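PDB 5BY3: BtGH115A from Bacteroides thetaiotaomicron, which acts as a family GH115 4-O-methyl-alpha-glucuronidase with specificity for decorated arabinogalactans. Local coordinates for residues A[528-533]-A[569-574]; A[535-540]-A[562-567]; A[92-97]-A[159-164]. All coordinates share one frame; numbering follows the deposited sequence.

In the fold
Interactions 1 and 2 are two levels of one antiparallel helix pair, 523-543 with 552-580. Their centres lie 10 Å apart, and Y533 CD1 comes 3.6 Å from T567 OG1, a touch that makes the packing continuous from one level to the next. Interaction 2 is nested along the chain inside the loop closed by interaction 1. Interaction 3 closes earlier in the chain and lies on the opposite side of its centre, about 44 Å from interaction 1 and 38 Å from interaction 2 between centres. There, residues beside the N-terminal mixed sheet meet those leading into strand 162-166 of the eight-stranded parallel sheet, bridging what are probably separate domains.

Interaction 1 (A[528-533]-A[569-574]); sequences ERLNAY and MNRKLL
L530 packs against L574 and R571: its CD1 lies 4.1 Å from L574 CB, the two leucines pointing opposite ways and overlapping along their flanks, while L530 CD2 comes 4.0 Å from R571 CA and so rests on the backbone of the facing helix. L574 CD1 also reaches R529 CD, whose chain crosses it at about a right angle. N570 supplies the polar half. Its OD1 is held at the guanidinium edge by R529 NE (2.6 Å, N-H...O angle 148°) and, more weakly, by R529 NH2. With CG opposite the backbone N (chi1 -173°) and the chain extended to NE, R529 spans the gap between helices 523-543 and 552-580, which run antiparallel with their local axes 10.1 Å apart at 154°, as in a helical hairpin. Y533, one turn after R529, sets its ring obliquely to the N570 amide, CE2 standing 3.3 Å from N570 CG, and the same CE2 lies 3.5 Å above the guanidinium plane of R529, offset toward its rim. A leucine in place of R529 would probably strip N570 OD1 of both donors and leave the carbonyl of L492, on helix 476-495, without the bond from NH1. Water 1 joins Y533 OH to N570 ND2, accepting from the amide at 3.0 Å; ND2 also donates to A566 O. The R571 guanidinium binds S534 OG on the partner helix.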
ATOM      1  N   GLU A 528      17.675 -24.900  -0.933  1.00 44.87           N
ATOM      2  CA  GLU A 528      17.168 -24.315  -2.166  1.00 48.29           C
ATOM      3  C   GLU A 528      16.848 -22.820  -1.948  1.00 45.66           C
ATOM      4  O   GLU A 528      17.304 -21.975  -2.720  1.00 53.59           O
ATOM      5  CB  GLU A 528      15.985 -25.153  -2.676  1.00 51.52           C
ATOM      6  CG  GLU A 528      15.436 -24.784  -4.043  1.00 70.80           C
ATOM      7  CD  GLU A 528      14.489 -25.835  -4.612  1.00 88.30           C
ATOM      8  OE1 GLU A 528      14.340 -26.920  -4.000  1.00 91.50           O
ATOM      9  OE2 GLU A 528      13.891 -25.581  -5.689  1.00 97.63           O
ATOM     10  N   ARG A 529      16.164 -22.486  -0.849  1.00 45.20           N
ATOM     11  CA  ARG A 529      15.803 -21.100  -0.528  1.00 39.70           C
ATOM     12  C   ARG A 529      17.075 -20.306  -0.184  1.00 42.12           C
ATOM     13  O   ARG A 529      17.276 -19.189  -0.692  1.00 45.10           O
ATOM     14  CB  ARG A 529      14.736 -21.044   0.610  1.00 42.67           C
ATOM     15  CG  ARG A 529      14.149 -19.654   0.942  1.00 42.78           C
ATOM     16  CD  ARG A 529      13.128 -19.646   2.097  1.00 43.22           C
ATOM     17  NE  ARG A 529      12.753 -18.288   2.560  1.00 39.44           N
ATOM     18  CZ  ARG A 529      11.783 -17.521   2.021  1.00 39.19           C
ATOM     19  NH1 ARG A 529      11.020 -17.964   1.000  1.00 34.46           N
ATOM     20  NH2 ARG A 529      11.557 -16.305   2.525  1.00 35.21           N
ATOM     21  N   LEU A 530      17.925 -20.860   0.681  1.00 39.61           N
ATOM     22  CA  LEU A 530      19.227 -20.215   1.015  1.00 42.19           C
ATOM     23  C   LEU A 530      20.067 -19.785  -0.173  1.00 42.45           C
ATOM     24  O   LEU A 530      20.662 -18.705  -0.132  1.00 44.31           O
ATOM     25  CB  LEU A 530      20.073 -21.081   1.968  1.00 42.23           C
ATOM     26  CG  LEU A 530      19.612 -20.881   3.408  1.00 39.99           C
ATOM     27  CD1 LEU A 530      20.327 -21.786   4.393  1.00 36.62           C
ATOM     28  CD2 LEU A 530      19.745 -19.404   3.766  1.00 36.35           C
ATOM     29  N   ASN A 531      20.059 -20.613  -1.234  1.00 44.18           N
ATOM     30  CA  ASN A 531      20.810 -20.372  -2.464  1.00 45.06           C
ATOM     31  C   ASN A 531      20.204 -19.380  -3.407  1.00 47.33           C
ATOM     32  O   ASN A 531      20.956 -18.582  -4.003  1.00 48.53           O
ATOM     33  CB  ASN A 531      21.108 -21.668  -3.215  1.00 50.44           C
ATOM     34  CG  ASN A 531      22.417 -22.288  -2.764  1.00 63.95           C
ATOM     35  OD1 ASN A 531      23.487 -21.983  -3.308  1.00 75.39           O
ATOM     36  ND2 ASN A 531      22.354 -23.108  -1.724  1.00 57.27           N
ATOM     37  N   ALA A 532      18.870 -19.434  -3.556  1.00 39.99           N
ATOM     38  CA  ALA A 532      18.145 -18.449  -4.348  1.00 38.31           C
ATOM     39  C   ALA A 532      18.464 -17.065  -3.782  1.00 41.01           C
ATOM     40  O   ALA A 532      18.797 -16.165  -4.542  1.00 46.03           O
ATOM     41  CB  ALA A 532      16.626 -18.729  -4.377  1.00 35.72           C
ATOM     42  N   TYR A 533      18.455 -16.926  -2.452  1.00 41.63           N
ATOM     43  CA  TYR A 533      18.818 -15.671  -1.805  1.00 43.61           C
ATOM     44  C   TYR A 533      20.292 -15.276  -2.009  1.00 48.60           C
ATOM     45  O   TYR A 533      20.583 -14.115  -2.351  1.00 45.44           O
ATOM     46  CB  TYR A 533      18.408 -15.625  -0.317  1.00 42.89           C
ATOM     47  CG  TYR A 533      17.008 -15.057  -0.038  1.00 39.06           C
ATOM     48  CD1 TYR A 533      16.644 -13.787  -0.473  1.00 36.69           C
ATOM     49  CD2 TYR A 533      16.067 -15.793   0.678  1.00 40.03           C
ATOM     50  CE1 TYR A 533      15.403 -13.280  -0.206  1.00 34.74           C
ATOM     51  CE2 TYR A 533      14.796 -15.297   0.935  1.00 33.42           C
ATOM     52  CZ  TYR A 533      14.491 -14.036   0.521  1.00 34.15           C
ATOM     53  OH  TYR A 533      13.247 -13.542   0.768  1.00 33.46           O
HETATM   54  N   MSE A 569      18.306 -12.010   6.825  1.00 41.70           N
HETATM   55  CA  MSE A 569      17.243 -12.488   7.721  1.00 40.86           C
HETATM   56  C   MSE A 569      16.996 -13.939   7.468  1.00 42.29           C
HETATM   57  O   MSE A 569      16.886 -14.727   8.414  1.00 45.44           O
HETATM   58  CB  MSE A 569      15.944 -11.683   7.534  1.00 42.42           C
HETATM   59  CG  MSE A 569      14.879 -11.832   8.635  1.00 42.02           C
HETATM   60 SE   MSE A 569      15.429 -11.247  10.454  1.00 41.82          SE
HETATM   61  CE  MSE A 569      15.966  -9.365  10.567  1.00 61.78           C
ATOM     62  N   ASN A 570      16.895 -14.327   6.195  1.00 42.06           N
ATOM     63  CA  ASN A 570      16.701 -15.744   5.895  1.00 40.61           C
ATOM     64  C   ASN A 570      17.893 -16.570   6.363  1.00 40.36           C
ATOM     65  O   ASN A 570      17.730 -17.590   7.016  1.00 44.76           O
ATOM     66  CB  ASN A 570      16.297 -15.951   4.443  1.00 36.32           C
ATOM     67  CG  ASN A 570      14.815 -15.679   4.227  1.00 40.75           C
ATOM     68  OD1 ASN A 570      14.039 -16.609   4.000  1.00 40.00           O
ATOM     69  ND2 ASN A 570      14.400 -14.390   4.319  1.00 39.98           N
ATOM     70  N   ARG A 571      19.091 -16.076   6.098  1.00 42.88           N
ATOM     71  CA  ARG A 571      20.323 -16.684   6.631  1.00 44.33           C
ATOM     72  C   ARG A 571      20.300 -16.855   8.137  1.00 39.72           C
ATOM     73  O   ARG A 571      20.585 -17.935   8.622  1.00 37.65           O
ATOM     74  CB  ARG A 571      21.549 -15.870   6.210  1.00 45.74           C
ATOM     75  CG  ARG A 571      21.834 -15.971   4.719  1.00 47.20           C
ATOM     76  CD  ARG A 571      23.303 -15.764   4.416  1.00 51.49           C
ATOM     77  NE  ARG A 571      23.570 -16.000   3.002  1.00 53.70           N
ATOM     78  CZ  ARG A 571      24.574 -15.462   2.314  1.00 52.03           C
ATOM     79  NH1 ARG A 571      25.433 -14.620   2.883  1.00 49.35           N
ATOM     80  NH2 ARG A 571      24.686 -15.745   1.034  1.00 44.23           N
ATOM     81  N   LYS A 572      19.949 -15.791   8.866  1.00 39.95           N
ATOM     82  CA  LYS A 572      20.001 -15.803  10.327  1.00 39.51           C
ATOM     83  C   LYS A 572      19.095 -16.881  10.885  1.00 44.29           C
ATOM     84  O   LYS A 572      19.495 -17.667  11.780  1.00 45.50           O
ATOM     85  CB  LYS A 572      19.602 -14.441  10.922  1.00 40.98           C
ATOM     86  CG  LYS A 572      19.726 -14.336  12.465  1.00 36.47           C
ATOM     87  CD  LYS A 572      19.072 -13.064  13.001  1.00 37.98           C
ATOM     88  CE  LYS A 572      17.549 -13.195  13.162  1.00 35.84           C
ATOM     89  NZ  LYS A 572      16.955 -11.961  13.735  1.00 36.57           N
ATOM     90  N   LEU A 573      17.884 -16.917  10.345  1.00 40.59           N
ATOM     91  CA  LEU A 573      16.856 -17.809  10.844  1.00 40.77           C
ATOM     92  C   LEU A 573      16.972 -19.204  10.230  1.00 40.54           C
ATOM     93  O   LEU A 573      16.723 -20.188  10.922  1.00 36.80           O
ATOM     94  CB  LEU A 573      15.433 -17.160  10.705  1.00 41.83           C
ATOM     95  CG  LEU A 573      15.311 -16.019  11.744  1.00 43.83           C
ATOM     96  CD1 LEU A 573      14.660 -14.748  11.236  1.00 43.49           C
ATOM     97  CD2 LEU A 573      14.684 -16.488  13.043  1.00 37.53           C
ATOM     98  N   LEU A 574      17.355 -19.314   8.955  1.00 39.64           N
ATOM     99  CA  LEU A 574      17.497 -20.658   8.392  1.00 43.59           C
ATOM    100  C   LEU A 574      18.751 -21.418   8.858  1.00 45.08           C
ATOM    101  O   LEU A 574      18.640 -22.622   9.131  1.00 45.08           O
ATOM    102  CB  LEU A 574      17.330 -20.676   6.886  1.00 44.38           C
ATOM    103  CG  LEU A 574      15.890 -20.378   6.506  1.00 45.63           C
ATOM    104  CD1 LEU A 574      15.781 -20.348   4.993  1.00 46.39           C
ATOM    105  CD2 LEU A 574      14.945 -21.407   7.099  1.00 43.68           C
TER
HETATM  106  O   HOH W   1      11.751 -13.509   3.228  1.00 40.74           O

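Interaction 2 (A[535-540]-A[562-567]); sequences ELSETV and PVQAAT
The amide of Q564 has S537 and V540 on opposite sides of its plane. V540 CG1 stands over one side, 4.0 Å from Q564 CG and slightly farther from CD, so it meets the group where the aliphatic chain joins the amide. S537 OG is displaced to the other side, and Q564 NE2 donates to it at 3.0 Å, with the hydroxyl tilted 30° out of the amide plane and an N-H...O angle of only 135°. This bent bond is not the amide's main tie, for NE2 also donates to E541 OE1 on the same facing helix. Two acceptors on one nitrogen help to fix the rotation of the amide. S537 presents its hydroxyl by placing OG opposite the backbone N, and Q564 meets it with a chain extended beyond CG.

Beside this polar pair lies an apolar patch. V563 CG1 sits between L536 CB, at 3.8 Å, and V540 CG2, at 3.9 Å, the two valines meeting aslant. H489 of helix 476-495 touches V563 as well, so a third helix packs against this seam. One turn beyond V563, T567 lies alongside S537, its OG1 4.1 Å from S537 CB. That hydroxyl is satisfied within its own helix, donating to V563 O at 2.7 Å, while T567 N reaches the same carbonyl from the opposite face of its plane. A threonine can thus be buried here without a polar partner on the facing segment. Local axes 9.2 Å apart, with 149° between the directions of consecutive helices, are the signature of an antiparallel helical hairpin, here formed by helices 523-543 and 552-580.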
ATOM      1  N   GLU A 535      22.154 -15.972  -4.636  1.00 44.56           N
ATOM      2  CA  GLU A 535      22.279 -15.456  -6.013  1.00 45.64           C
ATOM      3  C   GLU A 535      21.781 -14.010  -6.101  1.00 45.66           C
ATOM      4  O   GLU A 535      22.440 -13.167  -6.718  1.00 42.09           O
ATOM      5  CB  GLU A 535      21.582 -16.351  -7.047  1.00 49.32           C
ATOM      6  CG  GLU A 535      22.158 -17.769  -7.200  1.00 64.62           C
ATOM      7  CD  GLU A 535      23.570 -17.814  -7.809  1.00 80.53           C
ATOM      8  OE1 GLU A 535      23.762 -17.415  -8.985  1.00 89.83           O
ATOM      9  OE2 GLU A 535      24.507 -18.262  -7.107  1.00 94.42           O
ATOM     10  N   LEU A 536      20.669 -13.722  -5.416  1.00 44.19           N
ATOM     11  CA  LEU A 536      20.139 -12.369  -5.310  1.00 44.96           C
ATOM     12  C   LEU A 536      21.122 -11.358  -4.708  1.00 42.74           C
ATOM     13  O   LEU A 536      21.387 -10.280  -5.276  1.00 40.87           O
ATOM     14  CB  LEU A 536      18.789 -12.382  -4.564  1.00 46.53           C
ATOM     15  CG  LEU A 536      17.595 -13.138  -5.186  1.00 41.19           C
ATOM     16  CD1 LEU A 536      16.322 -12.615  -4.587  1.00 40.04           C
ATOM     17  CD2 LEU A 536      17.536 -13.025  -6.714  1.00 40.92           C
ATOM     18  N   SER A 537      21.690 -11.711  -3.572  1.00 43.63           N
ATOM     19  CA  SER A 537      22.710 -10.874  -2.965  1.00 46.40           C
ATOM     20  C   SER A 537      23.920 -10.644  -3.881  1.00 50.63           C
ATOM     21  O   SER A 537      24.432  -9.529  -3.944  1.00 49.21           O
ATOM     22  CB  SER A 537      23.162 -11.468  -1.644  1.00 48.15           C
ATOM     23  OG  SER A 537      23.768 -10.461  -0.854  1.00 48.11           O
ATOM     24  N   GLU A 538      24.357 -11.708  -4.568  1.00 54.17           N
ATOM     25  CA  GLU A 538      25.494 -11.664  -5.486  1.00 54.70           C
ATOM     26  C   GLU A 538      25.220 -10.754  -6.684  1.00 50.59           C
ATOM     27  O   GLU A 538      26.065  -9.921  -7.001  1.00 60.43           O
ATOM     28  CB  GLU A 538      25.902 -13.062  -5.971  1.00 66.86           C
ATOM     29  CG  GLU A 538      26.744 -13.926  -5.028  1.00 85.11           C
ATOM     30  CD  GLU A 538      27.155 -15.269  -5.668  1.00106.14           C
ATOM     31  OE1 GLU A 538      26.263 -16.026  -6.135  1.00103.97           O
ATOM     32  OE2 GLU A 538      28.377 -15.577  -5.711  1.00108.25           O
ATOM     33  N   THR A 539      24.067 -10.913  -7.346  1.00 44.36           N
ATOM     34  CA  THR A 539      23.635 -10.014  -8.421  1.00 40.44           C
ATOM     35  C   THR A 539      23.625  -8.536  -8.008  1.00 46.65           C
ATOM     36  O   THR A 539      24.132  -7.686  -8.719  1.00 53.83           O
ATOM     37  CB  THR A 539      22.266 -10.419  -8.936  1.00 39.00           C
ATOM     38  OG1 THR A 539      22.349 -11.774  -9.308  1.00 42.05           O
ATOM     39  CG2 THR A 539      21.826  -9.632 -10.207  1.00 36.66           C
ATOM     40  N   VAL A 540      23.092  -8.260  -6.833  1.00 45.18           N
ATOM     41  CA  VAL A 540      22.948  -6.916  -6.298  1.00 46.37           C
ATOM     42  C   VAL A 540      24.305  -6.263  -6.001  1.00 49.92           C
ATOM     43  O   VAL A 540      24.495  -5.048  -6.216  1.00 51.64           O
ATOM     44  CB  VAL A 540      22.023  -7.009  -5.051  1.00 47.43           C
ATOM     45  CG1 VAL A 540      22.339  -5.996  -3.972  1.00 39.16           C
ATOM     46  CG2 VAL A 540      20.561  -6.986  -5.491  1.00 48.43           C
ATOM     47  N   PRO A 562      16.979  -3.614   0.800  1.00 38.84           N
ATOM     48  CA  PRO A 562      15.931  -4.657   0.993  1.00 35.73           C
ATOM     49  C   PRO A 562      16.307  -6.050   0.544  1.00 34.95           C
ATOM     50  O   PRO A 562      16.026  -7.005   1.259  1.00 42.10           O
ATOM     51  CB  PRO A 562      14.705  -4.131   0.221  1.00 36.70           C
ATOM     52  CG  PRO A 562      15.227  -3.075  -0.704  1.00 36.16           C
ATOM     53  CD  PRO A 562      16.522  -2.543  -0.115  1.00 37.52           C
ATOM     54  N   VAL A 563      16.958  -6.203  -0.600  1.00 39.64           N
ATOM     55  CA  VAL A 563      17.396  -7.555  -1.028  1.00 41.05           C
ATOM     56  C   VAL A 563      18.406  -8.178  -0.050  1.00 43.62           C
ATOM     57  O   VAL A 563      18.279  -9.361   0.305  1.00 47.89           O
ATOM     58  CB  VAL A 563      17.903  -7.647  -2.510  1.00 41.76           C
ATOM     59  CG1 VAL A 563      18.567  -9.007  -2.775  1.00 40.43           C
ATOM     60  CG2 VAL A 563      16.753  -7.486  -3.493  1.00 34.25           C
ATOM     61  N   GLN A 564      19.390  -7.399   0.395  1.00 41.62           N
ATOM     62  CA  GLN A 564      20.420  -7.973   1.238  1.00 39.87           C
ATOM     63  C   GLN A 564      19.950  -8.098   2.676  1.00 38.91           C
ATOM     64  O   GLN A 564      20.342  -9.037   3.392  1.00 35.38           O
ATOM     65  CB  GLN A 564      21.738  -7.223   1.105  1.00 45.32           C
ATOM     66  CG  GLN A 564      22.418  -7.385  -0.266  1.00 43.64           C
ATOM     67  CD  GLN A 564      23.866  -6.863  -0.296  1.00 44.84           C
ATOM     68  OE1 GLN A 564      24.215  -5.838   0.301  1.00 43.42           O
ATOM     69  NE2 GLN A 564      24.706  -7.576  -1.011  1.00 44.67           N
ATOM     70  N   ALA A 565      19.076  -7.191   3.095  1.00 39.30           N
ATOM     71  CA  ALA A 565      18.427  -7.305   4.430  1.00 40.61           C
ATOM     72  C   ALA A 565      17.634  -8.587   4.509  1.00 38.18           C
ATOM     73  O   ALA A 565      17.823  -9.408   5.400  1.00 40.06           O
ATOM     74  CB  ALA A 565      17.533  -6.109   4.698  1.00 43.19           C
ATOM     75  N   ALA A 566      16.806  -8.792   3.496  1.00 40.92           N
ATOM     76  CA  ALA A 566      16.009 -10.001   3.379  1.00 39.44           C
ATOM     77  C   ALA A 566      16.840 -11.291   3.345  1.00 41.22           C
ATOM     78  O   ALA A 566      16.469 -12.297   3.986  1.00 40.83           O
ATOM     79  CB  ALA A 566      15.099  -9.883   2.163  1.00 35.54           C
ATOM     80  N   THR A 567      17.952 -11.270   2.585  1.00 42.26           N
ATOM     81  CA  THR A 567      18.848 -12.421   2.462  1.00 39.82           C
ATOM     82  C   THR A 567      19.399 -12.813   3.846  1.00 41.17           C
ATOM     83  O   THR A 567      19.388 -13.995   4.243  1.00 35.52           O
ATOM     84  CB  THR A 567      20.025 -12.095   1.529  1.00 46.89           C
ATOM     85  OG1 THR A 567      19.523 -11.744   0.224  1.00 43.90           O
ATOM     86  CG2 THR A 567      21.048 -13.308   1.448  1.00 43.27           C
TER

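Interaction 3 (A[92-97]-A[159-164]); sequences KKQAFM and SVEYRG
Q94 lays its amide beside the guanidinium of R163, the two side chains reaching past one another head to tail with their planes 26° apart. The contact bridges the N-terminal mixed sheet and the barrel sheet, probably separate domains: Q94 sits in the turn before strand 96-100 of the former, whereas R163 belongs to strand 162-166 of the eight-stranded parallel sheet, consistent with the TIM-barrel fold of the GH115 family. R163 grips OE1 of Q94 end-on, NH1 at 2.8 Å and NH2 at 3.0 Å, both nitrogens having that oxygen close to the guanidinium plane. The NH2 bond approaches almost straight down the Q94 carbonyl, and NH1 comes in at a slant, somewhat tilted from the carbonyl plane. Such a double hold would be expected to polarise the amide and so strengthen its N-H as a donor.

That donor is used across the same interface. Q94 NE2 bonds to E161 O at 2.8 Å, nearly straight at 175° and directed at a lone pair in the carbonyl plane. E161 O accepts from N209 ND2 too, so this backbone oxygen is tied to both sides of the junction. R163 turns back toward its own chain through a bend at chi2 (-135°), which lets NH1 donate to V160 O as well; that acceptor lies well out of the guanidinium plane.

Beside this network, K93 CD packs against E161 CG at 3.7 Å, a contact between aliphatic parts. The carboxylate of E161 is instead in a salt bridge with K428. The ammonium of K93 donates to P158 O and also to water 2, 2.8 Å from NZ, which in turn donates to S159 O at 3.0 Å.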
ATOM      1  N   LYS A  92     -15.559  19.355 -14.409  1.00 80.74           N
ATOM      2  CA  LYS A  92     -14.796  18.083 -14.364  1.00 79.93           C
ATOM      3  C   LYS A  92     -13.806  18.032 -13.181  1.00 76.41           C
ATOM      4  O   LYS A  92     -13.341  19.073 -12.709  1.00 73.50           O
ATOM      5  CB  LYS A  92     -14.054  17.865 -15.688  1.00 71.76           C
ATOM      6  CG  LYS A  92     -14.160  16.456 -16.213  1.00 70.37           C
ATOM      7  CD  LYS A  92     -13.157  16.209 -17.318  1.00 71.61           C
ATOM      8  CE  LYS A  92     -13.068  14.717 -17.615  1.00 82.93           C
ATOM      9  NZ  LYS A  92     -12.058  14.392 -18.660  1.00 92.15           N
ATOM     10  N   LYS A  93     -13.484  16.832 -12.706  1.00 71.74           N
ATOM     11  CA  LYS A  93     -12.783  16.703 -11.418  1.00 73.46           C
ATOM     12  C   LYS A  93     -11.248  16.526 -11.523  1.00 65.47           C
ATOM     13  O   LYS A  93     -10.766  15.616 -12.189  1.00 59.46           O
ATOM     14  CB  LYS A  93     -13.433  15.602 -10.551  1.00 84.74           C
ATOM     15  CG  LYS A  93     -13.522  14.196 -11.181  1.00 91.50           C
ATOM     16  CD  LYS A  93     -13.278  13.101 -10.133  1.00 87.69           C
ATOM     17  CE  LYS A  93     -13.413  11.695 -10.700  1.00 88.14           C
ATOM     18  NZ  LYS A  93     -12.553  10.706  -9.986  1.00 83.77           N
ATOM     19  N   GLN A  94     -10.506  17.432 -10.879  1.00 61.98           N
ATOM     20  CA  GLN A  94      -9.038  17.335 -10.655  1.00 51.86           C
ATOM     21  C   GLN A  94      -8.237  17.093 -11.956  1.00 53.26           C
ATOM     22  O   GLN A  94      -7.320  16.248 -12.005  1.00 51.56           O
ATOM     23  CB  GLN A  94      -8.723  16.250  -9.601  1.00 49.97           C
ATOM     24  CG  GLN A  94      -9.363  16.421  -8.236  1.00 47.68           C
ATOM     25  CD  GLN A  94      -9.169  15.191  -7.355  1.00 53.03           C
ATOM     26  OE1 GLN A  94      -8.059  14.673  -7.236  1.00 48.78           O
ATOM     27  NE2 GLN A  94     -10.259  14.701  -6.749  1.00 48.35           N
ATOM     28  N   ALA A  95      -8.621  17.809 -13.010  1.00 49.94           N
ATOM     29  CA  ALA A  95      -8.184  17.489 -14.366  1.00 50.14           C
ATOM     30  C   ALA A  95      -7.362  18.601 -14.984  1.00 46.57           C
ATOM     31  O   ALA A  95      -7.454  19.741 -14.546  1.00 51.94           O
ATOM     32  CB  ALA A  95      -9.372  17.129 -15.255  1.00 46.42           C
ATOM     33  N   PHE A  96      -6.535  18.246 -15.969  1.00 40.68           N
ATOM     34  CA  PHE A  96      -5.723  19.206 -16.684  1.00 39.44           C
ATOM     35  C   PHE A  96      -5.532  18.826 -18.133  1.00 40.97           C
ATOM     36  O   PHE A  96      -5.574  17.622 -18.490  1.00 44.47           O
ATOM     37  CB  PHE A  96      -4.371  19.443 -16.001  1.00 38.52           C
ATOM     38  CG  PHE A  96      -3.466  18.224 -15.979  1.00 36.57           C
ATOM     39  CD1 PHE A  96      -2.653  17.927 -17.053  1.00 34.67           C
ATOM     40  CD2 PHE A  96      -3.390  17.421 -14.846  1.00 40.75           C
ATOM     41  CE1 PHE A  96      -1.817  16.819 -17.029  1.00 41.28           C
ATOM     42  CE2 PHE A  96      -2.536  16.308 -14.795  1.00 40.46           C
ATOM     43  CZ  PHE A  96      -1.763  16.003 -15.894  1.00 43.03           C
HETATM   44  N   MSE A  97      -5.327  19.879 -18.929  1.00 43.36           N
HETATM   45  CA  MSE A  97      -4.921  19.842 -20.316  1.00 49.09           C
HETATM   46  C   MSE A  97      -3.571  20.505 -20.421  1.00 53.90           C
HETATM   47  O   MSE A  97      -3.329  21.600 -19.864  1.00 50.73           O
HETATM   48  CB  MSE A  97      -5.879  20.694 -21.112  1.00 54.19           C
HETATM   49  CG  MSE A  97      -6.959  19.838 -21.753  1.00 76.62           C
HETATM   50 SE   MSE A  97      -7.721  20.925 -23.201  1.00 92.08          SE
HETATM   51  CE  MSE A  97      -8.636  19.556 -24.295  1.00 85.53           C
ATOM     52  N   SER A 159      -8.655   8.355 -11.889  1.00 49.32           N
ATOM     53  CA  SER A 159      -9.526   7.197 -11.736  1.00 43.73           C
ATOM     54  C   SER A 159     -10.179   7.174 -10.333  1.00 46.39           C
ATOM     55  O   SER A 159     -11.355   6.854 -10.199  1.00 46.38           O
ATOM     56  CB  SER A 159      -8.728   5.923 -11.930  1.00 46.65           C
ATOM     57  OG  SER A 159      -8.411   5.685 -13.293  1.00 55.17           O
ATOM     58  N   VAL A 160      -9.421   7.528  -9.293  1.00 47.42           N
ATOM     59  CA  VAL A 160      -9.945   7.542  -7.912  1.00 45.89           C
ATOM     60  C   VAL A 160      -9.965   8.975  -7.387  1.00 48.09           C
ATOM     61  O   VAL A 160      -8.995   9.745  -7.604  1.00 52.42           O
ATOM     62  CB  VAL A 160      -9.186   6.531  -7.014  1.00 44.77           C
ATOM     63  CG1 VAL A 160      -9.621   6.589  -5.539  1.00 40.01           C
ATOM     64  CG2 VAL A 160      -9.365   5.110  -7.568  1.00 41.39           C
ATOM     65  N   GLU A 161     -11.081   9.345  -6.743  1.00 46.19           N
ATOM     66  CA  GLU A 161     -11.333  10.759  -6.375  1.00 45.43           C
ATOM     67  C   GLU A 161     -10.488  11.256  -5.179  1.00 41.09           C
ATOM     68  O   GLU A 161      -9.945  12.381  -5.217  1.00 34.75           O
ATOM     69  CB  GLU A 161     -12.836  11.068  -6.169  1.00 46.11           C
ATOM     70  CG  GLU A 161     -13.143  12.543  -6.439  1.00 51.94           C
ATOM     71  CD  GLU A 161     -14.529  13.049  -6.037  1.00 54.92           C
ATOM     72  OE1 GLU A 161     -15.381  12.264  -5.579  1.00 56.03           O
ATOM     73  OE2 GLU A 161     -14.766  14.272  -6.194  1.00 61.16           O
ATOM     74  N   TYR A 162     -10.371  10.415  -4.154  1.00 36.67           N
ATOM     75  CA  TYR A 162      -9.493  10.712  -3.032  1.00 41.36           C
ATOM     76  C   TYR A 162      -8.441   9.613  -2.859  1.00 45.72           C
ATOM     77  O   TYR A 162      -8.771   8.417  -2.754  1.00 43.46           O
ATOM     78  CB  TYR A 162     -10.294  10.895  -1.745  1.00 43.33           C
ATOM     79  CG  TYR A 162     -11.115  12.145  -1.784  1.00 48.30           C
ATOM     80  CD1 TYR A 162     -10.559  13.368  -1.408  1.00 50.37           C
ATOM     81  CD2 TYR A 162     -12.436  12.127  -2.248  1.00 50.29           C
ATOM     82  CE1 TYR A 162     -11.308  14.539  -1.443  1.00 50.69           C
ATOM     83  CE2 TYR A 162     -13.190  13.290  -2.298  1.00 51.72           C
ATOM     84  CZ  TYR A 162     -12.616  14.485  -1.883  1.00 50.94           C
ATOM     85  OH  TYR A 162     -13.339  15.633  -1.920  1.00 51.64           O
ATOM     86  N   ARG A 163      -7.167  10.017  -2.837  1.00 44.29           N
ATOM     87  CA  ARG A 163      -6.111   9.024  -2.716  1.00 42.86           C
ATOM     88  C   ARG A 163      -5.028   9.540  -1.829  1.00 40.54           C
ATOM     89  O   ARG A 163      -4.626  10.698  -1.870  1.00 42.65           O
ATOM     90  CB  ARG A 163      -5.618   8.550  -4.089  1.00 41.85           C
ATOM     91  CG  ARG A 163      -5.358   9.684  -5.022  1.00 41.92           C
ATOM     92  CD  ARG A 163      -5.861   9.592  -6.465  1.00 36.83           C
ATOM     93  NE  ARG A 163      -5.377  10.891  -6.952  1.00 36.83           N
ATOM     94  CZ  ARG A 163      -6.082  12.029  -6.941  1.00 41.78           C
ATOM     95  NH1 ARG A 163      -7.387  12.038  -6.611  1.00 42.99           N
ATOM     96  NH2 ARG A 163      -5.495  13.156  -7.324  1.00 39.30           N
ATOM     97  N   GLY A 164      -4.565   8.675  -0.972  1.00 38.97           N
ATOM     98  CA  GLY A 164      -3.696   9.201   0.038  1.00 39.79           C
ATOM     99  C   GLY A 164      -3.053   8.120   0.817  1.00 39.73           C
ATOM    100  O   GLY A 164      -3.265   6.926   0.549  1.00 35.17           O
TER
HETATM  101  O   HOH W   2     -13.619   8.307  -8.915  1.00 40.07           O